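Local coordinates for protein translation initiation factor eIF-2B (Pyrococcus horikoshii, PDB 1VB5) that probably catalyses the exchange of GDP for GTP on initiation factor 2, at residues 128-133 / 157-162. Residues are numbered along the deposited sequence; the frame is centred on the assembly and turned at random.
Sequences TAKERK and EFSGIE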
loop_
_atom_site.group_PDB
_atom_site.type_symbol
_atom_site.label_atom_id
_atom_site.label_comp_id
_atom_site.label_asym_id
_atom_site.label_seq_id
_atom_site.Cartn_x
_atom_site.Cartn_y
_atom_site.Cartn_z
ATOM N N THR B 128 22.523 13.543 7.176
ATOM C CA THR B 128 23.219 14.194 8.277
ATOM C C THR B 128 23.559 13.171 9.358
ATOM O O THR B 128 24.625 13.235 9.973
ATOM C CB THR B 128 22.365 15.325 8.902
ATOM O OG1 THR B 128 22.134 16.349 7.925
ATOM C CG2 THR B 128 23.082 15.937 10.111
ATOM N N ALA B 129 22.655 12.222 9.586
ATOM C CA ALA B 129 22.888 11.195 10.598
ATOM C C ALA B 129 24.063 10.315 10.184
ATOM O O ALA B 129 24.899 9.948 11.013
ATOM C CB ALA B 129 21.628 10.339 10.794
ATOM N N LYS B 130 24.120 9.972 8.901
ATOM C CA LYS B 130 25.208 9.143 8.390
ATOM C C LYS B 130 26.529 9.905 8.466
ATOM O O LYS B 130 27.568 9.333 8.784
ATOM C CB LYS B 130 24.948 8.744 6.937
ATOM C CG LYS B 130 26.081 7.921 6.335
ATOM C CD LYS B 130 26.259 8.218 4.851
ATOM C CE LYS B 130 26.539 9.706 4.609
ATOM N NZ LYS B 130 26.873 10.011 3.188
ATOM N N GLU B 131 26.481 11.196 8.166
ATOM C CA GLU B 131 27.677 12.026 8.203
ATOM C C GLU B 131 28.226 12.137 9.621
ATOM O O GLU B 131 29.399 12.454 9.810
ATOM C CB GLU B 131 27.376 13.420 7.641
ATOM C CG GLU B 131 26.968 13.415 6.167
ATOM C CD GLU B 131 26.568 14.793 5.649
ATOM O OE1 GLU B 131 27.409 15.719 5.690
ATOM O OE2 GLU B 131 25.412 14.951 5.196
ATOM N N ARG B 132 27.383 11.865 10.615
ATOM C CA ARG B 132 27.811 11.933 12.005
ATOM C C ARG B 132 28.174 10.555 12.530
ATOM O O ARG B 132 28.237 10.332 13.739
ATOM C CB ARG B 132 26.725 12.564 12.877
ATOM C CG ARG B 132 26.493 14.033 12.563
ATOM C CD ARG B 132 25.383 14.616 13.407
ATOM N NE ARG B 132 25.106 15.999 13.040
ATOM C CZ ARG B 132 24.095 16.714 13.530
ATOM N NH1 ARG B 132 23.257 16.176 14.412
ATOM N NH2 ARG B 132 23.923 17.967 13.132
ATOM N N LYS B 133 28.402 9.632 11.602
ATOM C CA LYS B 133 28.813 8.270 11.923
ATOM C C LYS B 133 27.805 7.355 12.609
ATOM O O LYS B 133 28.190 6.381 13.256
ATOM C CB LYS B 133 30.107 8.300 12.743
ATOM C CG LYS B 133 31.291 8.947 12.031
ATOM C CD LYS B 133 31.575 8.278 10.693
ATOM C CE LYS B 133 32.911 8.739 10.106
ATOM N NZ LYS B 133 32.998 10.210 9.930
ATOM N N GLU B 157 21.714 5.592 -2.318
ATOM C CA GLU B 157 22.799 4.821 -2.904
ATOM C C GLU B 157 23.974 5.770 -3.157
ATOM O O GLU B 157 25.124 5.432 -2.894
ATOM C CB GLU B 157 22.334 4.187 -4.212
ATOM C CG GLU B 157 23.298 3.190 -4.814
ATOM C CD GLU B 157 22.689 2.475 -6.009
ATOM O OE1 GLU B 157 22.370 3.159 -7.010
ATOM O OE2 GLU B 157 22.521 1.234 -5.944
ATOM N N PHE B 158 23.671 6.962 -3.660
ATOM C CA PHE B 158 24.697 7.964 -3.936
ATOM C C PHE B 158 25.471 8.259 -2.647
ATOM O O PHE B 158 26.694 8.394 -2.653
ATOM C CB PHE B 158 24.040 9.254 -4.448
ATOM C CG PHE B 158 25.014 10.366 -4.754
ATOM C CD1 PHE B 158 25.635 10.447 -5.999
ATOM C CD2 PHE B 158 25.298 11.344 -3.801
ATOM C CE1 PHE B 158 26.522 11.487 -6.295
ATOM C CE2 PHE B 158 26.184 12.389 -4.082
ATOM C CZ PHE B 158 26.797 12.460 -5.333
ATOM N N SER B 159 24.746 8.331 -1.536
ATOM C CA SER B 159 25.350 8.643 -0.248
ATOM C C SER B 159 25.975 7.459 0.493
ATOM O O SER B 159 26.572 7.641 1.553
ATOM C CB SER B 159 24.311 9.325 0.643
ATOM O OG SER B 159 23.839 10.524 0.041
ATOM N N GLY B 160 25.846 6.255 -0.057
ATOM C CA GLY B 160 26.420 5.085 0.593
ATOM C C GLY B 160 25.633 4.601 1.801
ATOM O O GLY B 160 26.175 3.971 2.719
ATOM N N ILE B 161 24.341 4.892 1.807
ATOM C CA ILE B 161 23.486 4.486 2.911
ATOM C C ILE B 161 22.796 3.163 2.577
ATOM O O ILE B 161 22.281 2.976 1.477
ATOM C CB ILE B 161 22.461 5.598 3.209
ATOM C CG1 ILE B 161 23.223 6.859 3.646
ATOM C CG2 ILE B 161 21.480 5.152 4.291
ATOM C CD1 ILE B 161 22.402 8.121 3.659
ATOM N N GLU B 162 22.810 2.238 3.527
ATOM C CA GLU B 162 22.191 0.935 3.323
ATOM C C GLU B 162 20.664 1.062 3.300
ATOM O O GLU B 162 20.074 1.716 4.157
ATOM C CB GLU B 162 22.623 -0.030 4.432
ATOM C CG GLU B 162 22.425 -1.495 4.075
ATOM C CD GLU B 162 22.717 -2.430 5.238
ATOM O OE1 GLU B 162 23.736 -2.215 5.938
ATOM O OE2 GLU B 162 21.931 -3.383 5.444
#
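The closest CA atoms across the contact are those of Lys130 and Ile161, 7.4 Å apart, where the last turn of helix 120-131 faces the residues that follow helix 148-158. Lys130 makes the link to both Ser159 and Ile161. Its CG stands anti to the backbone N (chi1 178°), which sends the chain out from the helix toward 157-162. Bends at chi2 and chi3 then carry the ammonium group round to Ser159. There Lys130 NZ donates a hydrogen bond to Ser159 O, 2.9 Å away. The nitrogen lies in the carbonyl plane, on a lone pair, with a C=O...N angle of 131°. Lys130 NZ also sits 3.7 Å from Ser159 CB. The hydroxyl of Ser159 is used differently: OG is hydrogen-bonded to Arg127 NE, from the same helix as Lys130. The methylene part of Lys130 packs on Ile161. The two side chains run at a slant to each other, with Lys130 CD against Ile161 CG1 at 3.5 Å. Ile161 CD1 lies 4.0 Å from Lys130 CD. Both residues also rest on Phe136 of strand 136-141. With an alanine here instead of Lys130, Ser159 O would probably lose this donor and part of Ile161 would be uncovered. Gly160, with positive phi, ends helix 148-158 in a Schellman motif. The carbonyl that takes the lysine bond belongs to the residue just before it. Lys133 closes helix 120-131 with a second Schellman motif. The contact thus joins the C-terminal ends of two successive helices of a Rossmann-like alpha/beta domain, each shortly before its next parallel strand, 136-141 or 163-166.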